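Local coordinates for protein alpha-glucosidase ([Eubacterium] rectale, PDB 6PNR) that probably cleaves alpha-glycosidic bonds of sulfoquinovose, the sulfonated sugar of sulfolipids, as a family 31 glycoside hydrolase, at residues F131-S136 and P168-V173; A188-R193 and L200-V205; H623-E628 and L641-A646. One frame throughout, in Å; residues are numbered along the deposited sequence. Where two conformers were deposited one is given.

Interaction 1: F131-S136 and P168-V173; sequences FPIWTS and PQPTFV
The ring of Pro168 meets the chain at Ile133-Thr135 with its CB-CG-CD rim: CB lies against the Ile133 side chain, CG against the backbone N of Trp134 (3.4 Å), and CD against Thr135. The indole of Trp134 starts off away from Pro168, stacks on His412 and makes an edge-to-face pair with Phe45. This is packing between the two antiparallel sheets of the N-terminal beta domain, as in the beta-sandwich of GH31 enzymes, where strand 130-133 ends one sheet and strand 168-174 belongs to the other. With CG1 of Ile133 beside its backbone N (chi1 -52°), CG2 falls anti to that N and drops between two prolines, 3.8 Å from Pro168 CB and 3.9 Å from Pro170 CD. CD1, on the other branch, touches Gln169 O at 3.6 Å. An alanine in place of Ile133 would lack both branches and is likely to open a gap between the two proline rings. Asn413 of helix 408-429 bonds through its side chain to Thr135 N and Ile133 O, while Thr135 OG1 bonds to Asn166 O. Pro170 centres an inverse gamma turn, where the strand bends a corner. Across that bend Gln169 NE2 donates to Thr171 OG1 over 2.8 Å at 162°, the hydroxyl oxygen lying in the amide plane.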
loop_
_atom_site.group_PDB
_atom_site.type_symbol
_atom_site.label_atom_id
_atom_site.label_comp_id
_atom_site.label_asym_id
_atom_site.label_seq_id
_atom_site.Cartn_x
_atom_site.Cartn_y
_atom_site.Cartn_z
ATOM N N PHE A 131 -12.386 -7.584 4.074
ATOM C CA PHE A 131 -13.052 -6.356 4.511
ATOM C C PHE A 131 -12.743 -6.116 5.984
ATOM O O PHE A 131 -13.327 -6.772 6.865
ATOM C CB PHE A 131 -14.545 -6.454 4.234
ATOM C CG PHE A 131 -14.860 -6.554 2.763
ATOM C CD1 PHE A 131 -14.830 -7.780 2.110
ATOM C CD2 PHE A 131 -15.126 -5.413 2.015
ATOM C CE1 PHE A 131 -15.071 -7.862 0.757
ATOM C CE2 PHE A 131 -15.380 -5.498 0.649
ATOM C CZ PHE A 131 -15.355 -6.723 0.024
ATOM N N PRO A 132 -11.775 -5.252 6.283
ATOM C CA PRO A 132 -11.593 -4.773 7.658
ATOM C C PRO A 132 -12.849 -4.086 8.170
ATOM O O PRO A 132 -13.529 -3.368 7.436
ATOM C CB PRO A 132 -10.429 -3.780 7.530
ATOM C CG PRO A 132 -9.640 -4.325 6.378
ATOM C CD PRO A 132 -10.638 -4.901 5.415
ATOM N N ILE A 133 -13.146 -4.312 9.447
ATOM C CA ILE A 133 -14.338 -3.773 10.100
ATOM C C ILE A 133 -13.860 -2.715 11.089
ATOM O O ILE A 133 -13.485 -3.032 12.224
ATOM C CB ILE A 133 -15.141 -4.887 10.804
ATOM C CG1 ILE A 133 -15.430 -6.044 9.840
ATOM C CG2 ILE A 133 -16.425 -4.325 11.476
ATOM C CD1 ILE A 133 -16.233 -5.675 8.601
ATOM N N TRP A 134 -13.816 -1.459 10.643
ATOM C CA TRP A 134 -13.291 -0.364 11.454
ATOM C C TRP A 134 -13.931 0.901 10.903
ATOM O O TRP A 134 -13.690 1.247 9.743
ATOM C CB TRP A 134 -11.761 -0.305 11.368
ATOM C CG TRP A 134 -11.094 0.676 12.302
ATOM C CD1 TRP A 134 -10.621 1.920 11.988
ATOM C CD2 TRP A 134 -10.810 0.481 13.697
ATOM N NE1 TRP A 134 -10.060 2.510 13.099
ATOM C CE2 TRP A 134 -10.171 1.650 14.163
ATOM C CE3 TRP A 134 -11.051 -0.561 14.601
ATOM C CZ2 TRP A 134 -9.763 1.799 15.491
ATOM C CZ3 TRP A 134 -10.636 -0.412 15.920
ATOM C CH2 TRP A 134 -10.001 0.754 16.350
ATOM N N THR A 135 -14.774 1.555 11.697
ATOM C CA THR A 135 -15.432 2.758 11.197
ATOM C C THR A 135 -14.407 3.881 11.064
ATOM O O THR A 135 -13.516 4.038 11.903
ATOM C CB THR A 135 -16.606 3.167 12.104
ATOM O OG1 THR A 135 -17.235 4.346 11.581
ATOM C CG2 THR A 135 -16.169 3.415 13.550
ATOM N N SER A 136 -14.486 4.619 9.960
ATOM C CA SER A 136 -13.510 5.673 9.699
ATOM C C SER A 136 -14.057 6.553 8.586
ATOM O O SER A 136 -15.083 6.246 7.976
ATOM C CB SER A 136 -12.141 5.095 9.305
ATOM O OG SER A 136 -12.150 4.617 7.961
ATOM N N PRO A 168 -19.128 -0.073 8.912
ATOM C CA PRO A 168 -18.842 -1.499 8.745
ATOM C C PRO A 168 -19.629 -2.305 9.769
ATOM O O PRO A 168 -20.133 -1.772 10.758
ATOM C CB PRO A 168 -17.326 -1.587 9.008
ATOM C CG PRO A 168 -17.053 -0.476 10.016
ATOM C CD PRO A 168 -18.183 0.568 9.862
ATOM N N GLN A 169 -19.746 -3.613 9.504
ATOM C CA GLN A 169 -20.395 -4.444 10.505
ATOM C C GLN A 169 -19.865 -5.862 10.374
ATOM O O GLN A 169 -19.692 -6.345 9.248
ATOM C CB GLN A 169 -21.930 -4.435 10.362
ATOM C CG GLN A 169 -22.661 -4.929 11.603
ATOM C CD GLN A 169 -24.174 -4.839 11.488
ATOM O OE1 GLN A 169 -24.736 -3.752 11.334
ATOM N NE2 GLN A 169 -24.845 -5.991 11.556
ATOM N N PRO A 170 -19.588 -6.543 11.488
ATOM C CA PRO A 170 -19.087 -7.919 11.410
ATOM C C PRO A 170 -20.221 -8.919 11.214
ATOM O O PRO A 170 -20.478 -9.779 12.060
ATOM C CB PRO A 170 -18.378 -8.079 12.761
ATOM C CG PRO A 170 -19.270 -7.281 13.704
ATOM C CD PRO A 170 -19.648 -6.060 12.886
ATOM N N THR A 171 -20.901 -8.804 10.071
ATOM C CA THR A 171 -22.111 -9.552 9.749
ATOM C C THR A 171 -22.132 -9.742 8.239
ATOM O O THR A 171 -21.905 -8.776 7.501
ATOM C CB THR A 171 -23.359 -8.777 10.189
ATOM O OG1 THR A 171 -23.130 -8.188 11.481
ATOM C CG2 THR A 171 -24.597 -9.685 10.230
ATOM N N PHE A 172 -22.401 -10.957 7.771
ATOM C CA PHE A 172 -22.584 -11.152 6.342
ATOM C C PHE A 172 -23.722 -12.137 6.087
ATOM O O PHE A 172 -24.131 -12.896 6.969
ATOM C CB PHE A 172 -21.286 -11.617 5.648
ATOM C CG PHE A 172 -20.886 -13.039 5.965
ATOM C CD1 PHE A 172 -20.077 -13.323 7.052
ATOM C CD2 PHE A 172 -21.316 -14.086 5.167
ATOM C CE1 PHE A 172 -19.710 -14.634 7.346
ATOM C CE2 PHE A 172 -20.952 -15.388 5.445
ATOM C CZ PHE A 172 -20.146 -15.666 6.530
ATOM N N VAL A 173 -24.230 -12.087 4.860
ATOM C CA VAL A 173 -25.277 -12.968 4.357
ATOM C C VAL A 173 -24.662 -13.838 3.272
ATOM O O VAL A 173 -23.977 -13.325 2.380
ATOM C CB VAL A 173 -26.451 -12.161 3.781
ATOM C CG1 VAL A 173 -27.501 -13.091 3.133
ATOM C CG2 VAL A 173 -27.080 -11.300 4.858
#

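Interaction 2: A188-R193 and L200-V205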
loop_
_atom_site.group_PDB
_atom_site.type_symbol
_atom_site.label_atom_id
_atom_site.label_comp_id
_atom_site.label_asym_id
_atom_site.label_seq_id
_atom_site.Cartn_x
_atom_site.Cartn_y
_atom_site.Cartn_z
ATOM N N ALA A 188 -12.106 -6.147 13.284
ATOM C CA ALA A 188 -12.218 -7.448 12.647
ATOM C C ALA A 188 -11.784 -7.326 11.196
ATOM O O ALA A 188 -11.625 -6.225 10.662
ATOM C CB ALA A 188 -13.642 -8.015 12.739
ATOM N N ASP A 189 -11.584 -8.479 10.558
ATOM C CA ASP A 189 -11.248 -8.528 9.136
ATOM C C ASP A 189 -11.878 -9.793 8.567
ATOM O O ASP A 189 -11.415 -10.899 8.860
ATOM C CB ASP A 189 -9.730 -8.509 8.926
ATOM C CG ASP A 189 -9.326 -8.377 7.453
ATOM O OD1 ASP A 189 -10.184 -8.528 6.561
ATOM O OD2 ASP A 189 -8.132 -8.105 7.184
ATOM N N PHE A 190 -12.926 -9.626 7.757
ATOM C CA PHE A 190 -13.669 -10.749 7.185
ATOM C C PHE A 190 -13.065 -11.074 5.823
ATOM O O PHE A 190 -13.162 -10.275 4.885
ATOM C CB PHE A 190 -15.163 -10.424 7.061
ATOM C CG PHE A 190 -15.928 -10.509 8.365
ATOM C CD1 PHE A 190 -15.282 -10.335 9.584
ATOM C CD2 PHE A 190 -17.289 -10.790 8.368
ATOM C CE1 PHE A 190 -15.980 -10.415 10.775
ATOM C CE2 PHE A 190 -17.997 -10.875 9.556
ATOM C CZ PHE A 190 -17.344 -10.698 10.760
ATOM N N ASP A 191 -12.463 -12.255 5.709
ATOM C CA ASP A 191 -11.618 -12.616 4.578
ATOM C C ASP A 191 -12.364 -13.631 3.723
ATOM O O ASP A 191 -12.552 -14.778 4.142
ATOM C CB ASP A 191 -10.289 -13.165 5.100
ATOM C CG ASP A 191 -9.353 -13.643 4.001
ATOM O OD1 ASP A 191 -9.711 -13.601 2.802
ATOM O OD2 ASP A 191 -8.224 -14.055 4.353
ATOM N N PHE A 192 -12.784 -13.220 2.521
ATOM C CA PHE A 192 -13.502 -14.108 1.606
ATOM C C PHE A 192 -12.666 -14.458 0.373
ATOM O O PHE A 192 -13.214 -14.682 -0.717
ATOM C CB PHE A 192 -14.826 -13.489 1.166
ATOM C CG PHE A 192 -15.710 -13.047 2.303
ATOM C CD1 PHE A 192 -16.612 -13.931 2.885
ATOM C CD2 PHE A 192 -15.649 -11.741 2.777
ATOM C CE1 PHE A 192 -17.440 -13.526 3.939
ATOM C CE2 PHE A 192 -16.467 -11.327 3.824
ATOM C CZ PHE A 192 -17.371 -12.224 4.405
ATOM N N ARG A 193 -11.343 -14.507 0.529
ATOM C CA ARG A 193 -10.446 -14.729 -0.597
ATOM C C ARG A 193 -10.246 -16.203 -0.936
ATOM O O ARG A 193 -9.803 -16.509 -2.047
ATOM C CB ARG A 193 -9.088 -14.076 -0.321
ATOM C CG ARG A 193 -9.127 -12.547 -0.346
ATOM C CD ARG A 193 -7.798 -11.939 0.099
ATOM N NE ARG A 193 -7.586 -12.114 1.531
ATOM C CZ ARG A 193 -6.616 -11.528 2.221
ATOM N NH1 ARG A 193 -5.749 -10.726 1.608
ATOM N NH2 ARG A 193 -6.515 -11.744 3.528
ATOM N N LEU A 200 -12.904 -15.315 9.519
ATOM C CA LEU A 200 -13.300 -14.112 10.237
ATOM C C LEU A 200 -12.264 -13.854 11.322
ATOM O O LEU A 200 -12.221 -14.572 12.329
ATOM C CB LEU A 200 -14.699 -14.276 10.824
ATOM C CG LEU A 200 -15.733 -14.953 9.919
ATOM C CD1 LEU A 200 -17.070 -15.080 10.654
ATOM C CD2 LEU A 200 -15.917 -14.229 8.576
ATOM N N GLN A 201 -11.406 -12.860 11.100
ATOM C CA GLN A 201 -10.385 -12.475 12.071
ATOM C C GLN A 201 -10.956 -11.433 13.031
ATOM O O GLN A 201 -11.517 -10.427 12.592
ATOM C CB GLN A 201 -9.146 -11.916 11.370
ATOM C CG GLN A 201 -8.073 -11.443 12.346
ATOM C CD GLN A 201 -6.876 -10.768 11.672
ATOM O OE1 GLN A 201 -5.993 -10.232 12.346
ATOM N NE2 GLN A 201 -6.837 -10.801 10.350
ATOM N N ILE A 202 -10.805 -11.673 14.336
ATOM C CA ILE A 202 -11.313 -10.789 15.383
ATOM C C ILE A 202 -10.171 -10.456 16.331
ATOM O O ILE A 202 -9.396 -11.342 16.705
ATOM C CB ILE A 202 -12.480 -11.434 16.171
ATOM C CG1 ILE A 202 -13.418 -12.226 15.257
ATOM C CG2 ILE A 202 -13.259 -10.364 16.919
ATOM C CD1 ILE A 202 -14.223 -11.389 14.282
ATOM N N TRP A 203 -10.064 -9.187 16.737
ATOM C CA TRP A 203 -8.959 -8.799 17.629
ATOM C C TRP A 203 -9.345 -8.896 19.103
ATOM O O TRP A 203 -8.951 -8.067 19.936
ATOM C CB TRP A 203 -8.445 -7.402 17.280
ATOM C CG TRP A 203 -7.630 -7.402 16.015
ATOM C CD1 TRP A 203 -7.479 -8.441 15.136
ATOM C CD2 TRP A 203 -6.836 -6.324 15.500
ATOM N NE1 TRP A 203 -6.654 -8.064 14.095
ATOM C CE2 TRP A 203 -6.244 -6.773 14.300
ATOM C CE3 TRP A 203 -6.580 -5.018 15.929
ATOM C CZ2 TRP A 203 -5.418 -5.960 13.519
ATOM C CZ3 TRP A 203 -5.763 -4.207 15.143
ATOM C CH2 TRP A 203 -5.189 -4.687 13.959
ATOM N N GLU A 204 -10.128 -9.924 19.415
ATOM C CA GLU A 204 -10.456 -10.384 20.759
ATOM C C GLU A 204 -11.107 -11.748 20.592
ATOM O O GLU A 204 -11.502 -12.130 19.487
ATOM C CB GLU A 204 -11.402 -9.427 21.487
ATOM C CG GLU A 204 -12.862 -9.592 21.066
ATOM C CD GLU A 204 -13.800 -8.731 21.885
ATOM O OE1 GLU A 204 -13.361 -8.199 22.931
ATOM O OE2 GLU A 204 -14.971 -8.570 21.476
ATOM N N VAL A 205 -11.222 -12.483 21.692
ATOM C CA VAL A 205 -12.089 -13.656 21.675
ATOM C C VAL A 205 -13.524 -13.151 21.736
ATOM O O VAL A 205 -13.924 -12.558 22.746
ATOM C CB VAL A 205 -11.777 -14.613 22.834
ATOM C CG1 VAL A 205 -12.749 -15.778 22.827
ATOM C CG2 VAL A 205 -10.318 -15.101 22.755
HETATM O O HOH W 1 -8.615 -11.725 8.135
#
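Phe190 and Leu200 each place CG beside the backbone N (chi1 -77° and -42°), which brings CD2 of Leu200 over one face of the phenyl ring, 3.8 Å from its centroid, in a CH-pi contact. Ile202 uses a similar rotation for CG1, and its CD1 comes obliquely to the same ring, 4.0 Å from Phe190 CE1, and also touches Ala188 CB at 3.8 Å. These four residues line one face of the sheet, which packs against Pro170, Phe172, Leu180 and Val182 of the second sheet. The framework is an antiparallel beta hairpin of strands 188-194 and 197-202, whose short segments run at 170° to each other. Asp189 and Gln201 form a hydrogen-bonded pair within it: Asp189 N donates to Gln201 O over 2.8 Å, and Gln201 N returns a bond of 3.0 Å to Asp189 O. On the opposite face of the sheet the Gln201 chain extends until NE2 lies 4.0 Å from Asp189 CB. This NE2 donates to a water 3.0 Å away, and that water in turn donates to Asp189 O, so this carbonyl accepts two bonds. The other end of the amide, Gln201 OE1, receives Trp203 NE1 at 2.9 Å, which probably holds the amide's rotation; the oxygen sits in the indole plane, although the N-H arrives above the amide's own plane. Asp189 OD2 accepts from Asn130 ND2.

Interaction 3: H623-E628 and L641-A646; sequences HLWTGE and LGYTPA
Trp625 can be followed outward against 641-646, beginning with CB, which lies 3.9 Å from Tyr643 CD1. At CG the same tyrosine carbon comes to 3.7 Å, the edge of Tyr643 pointing at the indole face in a T-shaped pair with planes at 83°. Past CD1, which passes beside Thr644 O, the indole NE1 donates to that carbonyl over 2.6 Å at 146°, with the oxygen close to the ring plane. CE2 then runs beneath Tyr643 CA, which lies over the five-membered ring in a CH-pi contact, 3.8 Å from its centroid, and CZ2, the next atom of the six-membered ring, lies 4.0 Å from Gly642 O. The opposite face rests on Leu624 CD2. Both segments are loops of the GH31 C-terminal domain, set where strands 621-623 and 646-649 pair antiparallel; that pairing is carried on by Leu624 N donating to Ala646 O at 2.8 Å. A water lies 2.9 Å from His623 NE2 and donates to Tyr643 O, adding a water bridge to the two direct bonds. Arg546, from helix 538-568, makes cation-pi contacts with both Trp625 and Tyr643 and bonds to Gly642 O. The buried indole N-H is thus paired with a main-chain carbonyl, and the arginine's charge probably polarises both rings, so their attachment to helix 538-568 is likely to be partly electrostatic.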
loop_
_atom_site.group_PDB
_atom_site.type_symbol
_atom_site.label_atom_id
_atom_site.label_comp_id
_atom_site.label_asym_id
_atom_site.label_seq_id
_atom_site.Cartn_x
_atom_site.Cartn_y
_atom_site.Cartn_z
ATOM N N HIS A 623 -41.483 -0.204 -19.252
ATOM C CA HIS A 623 -40.611 0.961 -19.126
ATOM C C HIS A 623 -41.435 2.187 -18.745
ATOM O O HIS A 623 -42.434 2.503 -19.400
ATOM C CB HIS A 623 -39.859 1.205 -20.431
ATOM C CG HIS A 623 -38.879 2.332 -20.364
ATOM N ND1 HIS A 623 -39.006 3.474 -21.123
ATOM C CD2 HIS A 623 -37.748 2.490 -19.634
ATOM C CE1 HIS A 623 -37.998 4.288 -20.863
ATOM N NE2 HIS A 623 -37.220 3.716 -19.962
ATOM N N LEU A 624 -41.013 2.881 -17.684
ATOM C CA LEU A 624 -41.883 3.874 -17.052
ATOM C C LEU A 624 -42.222 5.025 -17.992
ATOM O O LEU A 624 -43.368 5.491 -18.024
ATOM C CB LEU A 624 -41.230 4.411 -15.775
ATOM C CG LEU A 624 -41.959 5.569 -15.082
ATOM C CD1 LEU A 624 -43.352 5.135 -14.599
ATOM C CD2 LEU A 624 -41.128 6.099 -13.920
ATOM N N TRP A 625 -41.240 5.522 -18.742
ATOM C CA TRP A 625 -41.445 6.741 -19.515
ATOM C C TRP A 625 -42.102 6.491 -20.869
ATOM O O TRP A 625 -42.767 7.392 -21.400
ATOM C CB TRP A 625 -40.107 7.478 -19.708
ATOM C CG TRP A 625 -39.317 7.617 -18.418
ATOM C CD1 TRP A 625 -38.128 7.010 -18.112
ATOM C CD2 TRP A 625 -39.677 8.394 -17.262
ATOM N NE1 TRP A 625 -37.726 7.366 -16.846
ATOM C CE2 TRP A 625 -38.656 8.215 -16.302
ATOM C CE3 TRP A 625 -40.759 9.225 -16.947
ATOM C CZ2 TRP A 625 -38.690 8.840 -15.042
ATOM C CZ3 TRP A 625 -40.793 9.841 -15.702
ATOM C CH2 TRP A 625 -39.764 9.641 -14.763
ATOM N N THR A 626 -41.940 5.295 -21.442
ATOM C CA THR A 626 -42.484 5.013 -22.764
ATOM C C THR A 626 -43.673 4.067 -22.769
ATOM O O THR A 626 -44.460 4.109 -23.716
ATOM C CB THR A 626 -41.402 4.429 -23.684
ATOM O OG1 THR A 626 -40.862 3.232 -23.101
ATOM C CG2 THR A 626 -40.288 5.446 -23.905
ATOM N N GLY A 627 -43.834 3.234 -21.742
ATOM C CA GLY A 627 -44.863 2.219 -21.750
ATOM C C GLY A 627 -44.496 0.948 -22.485
ATOM O O GLY A 627 -45.294 0.003 -22.486
ATOM N N GLU A 628 -43.318 0.889 -23.101
ATOM C CA GLU A 628 -42.904 -0.305 -23.821
ATOM C C GLU A 628 -42.724 -1.481 -22.865
ATOM O O GLU A 628 -42.223 -1.324 -21.751
ATOM C CB GLU A 628 -41.609 -0.041 -24.579
ATOM C CG GLU A 628 -41.206 -1.180 -25.499
ATOM C CD GLU A 628 -40.100 -0.787 -26.458
ATOM O OE1 GLU A 628 -39.555 0.332 -26.308
ATOM O OE2 GLU A 628 -39.780 -1.596 -27.360
ATOM N N LEU A 641 -31.365 12.894 -20.126
ATOM C CA LEU A 641 -31.401 13.564 -18.835
ATOM C C LEU A 641 -32.840 13.758 -18.387
ATOM O O LEU A 641 -33.649 14.345 -19.110
ATOM C CB LEU A 641 -30.676 14.903 -18.949
ATOM C CG LEU A 641 -29.833 15.397 -17.778
ATOM C CD1 LEU A 641 -29.129 14.256 -17.077
ATOM C CD2 LEU A 641 -28.822 16.399 -18.291
ATOM N N GLY A 642 -33.167 13.225 -17.209
ATOM C CA GLY A 642 -34.519 13.283 -16.683
ATOM C C GLY A 642 -35.330 12.017 -16.875
ATOM O O GLY A 642 -36.453 11.936 -16.366
ATOM N N TYR A 643 -34.798 11.023 -17.571
ATOM C CA TYR A 643 -35.548 9.815 -17.901
ATOM C C TYR A 643 -34.805 8.605 -17.347
ATOM O O TYR A 643 -34.233 7.806 -18.096
ATOM C CB TYR A 643 -35.775 9.742 -19.415
ATOM C CG TYR A 643 -36.631 10.899 -19.876
ATOM C CD1 TYR A 643 -38.022 10.806 -19.883
ATOM C CD2 TYR A 643 -36.058 12.109 -20.251
ATOM C CE1 TYR A 643 -38.810 11.877 -20.277
ATOM C CE2 TYR A 643 -36.842 13.180 -20.646
ATOM C CZ TYR A 643 -38.215 13.058 -20.657
ATOM O OH TYR A 643 -38.993 14.125 -21.053
ATOM N N THR A 644 -34.827 8.479 -16.022
ATOM C CA THR A 644 -34.166 7.375 -15.339
ATOM C C THR A 644 -34.557 6.043 -15.978
ATOM O O THR A 644 -35.735 5.828 -16.280
ATOM C CB THR A 644 -34.575 7.355 -13.860
ATOM O OG1 THR A 644 -34.599 8.692 -13.355
ATOM C CG2 THR A 644 -33.614 6.508 -13.036
ATOM N N PRO A 645 -33.606 5.125 -16.193
ATOM C CA PRO A 645 -33.988 3.773 -16.613
ATOM C C PRO A 645 -34.786 3.077 -15.522
ATOM O O PRO A 645 -34.213 2.481 -14.607
ATOM C CB PRO A 645 -32.637 3.096 -16.873
ATOM C CG PRO A 645 -31.728 4.241 -17.219
ATOM C CD PRO A 645 -32.152 5.315 -16.251
ATOM N N ALA A 646 -36.111 3.168 -15.597
ATOM C CA ALA A 646 -36.993 2.679 -14.547
ATOM C C ALA A 646 -38.116 1.870 -15.174
ATOM O O ALA A 646 -38.677 2.261 -16.201
ATOM C CB ALA A 646 -37.573 3.827 -13.724
HETATM O O HOH W 2 -34.926 5.387 -19.414
#

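In the fold
Following the chain from the N terminus, interaction 1 closes first, bringing 168-173 back to 131-136 after a loop that contains helix 147-156. Interaction 2 then closes a tight hairpin. The two are in series, yet they touch: strands 130-133 and 188-194 are neighbours in one sheet, probably bonded through Ile133 N to Ala188 O at 2.7 Å, and Phe190 CZ packs on Pro170 CA at 3.3 Å. Together they join both sheets of the N-terminal beta domain. Interaction 3 closes much later, around strands 629-630 and 633-638 of the C-terminal domain, its centre about 36 Å from that of interaction 1 and 44 Å from that of interaction 2. None nests or crosses.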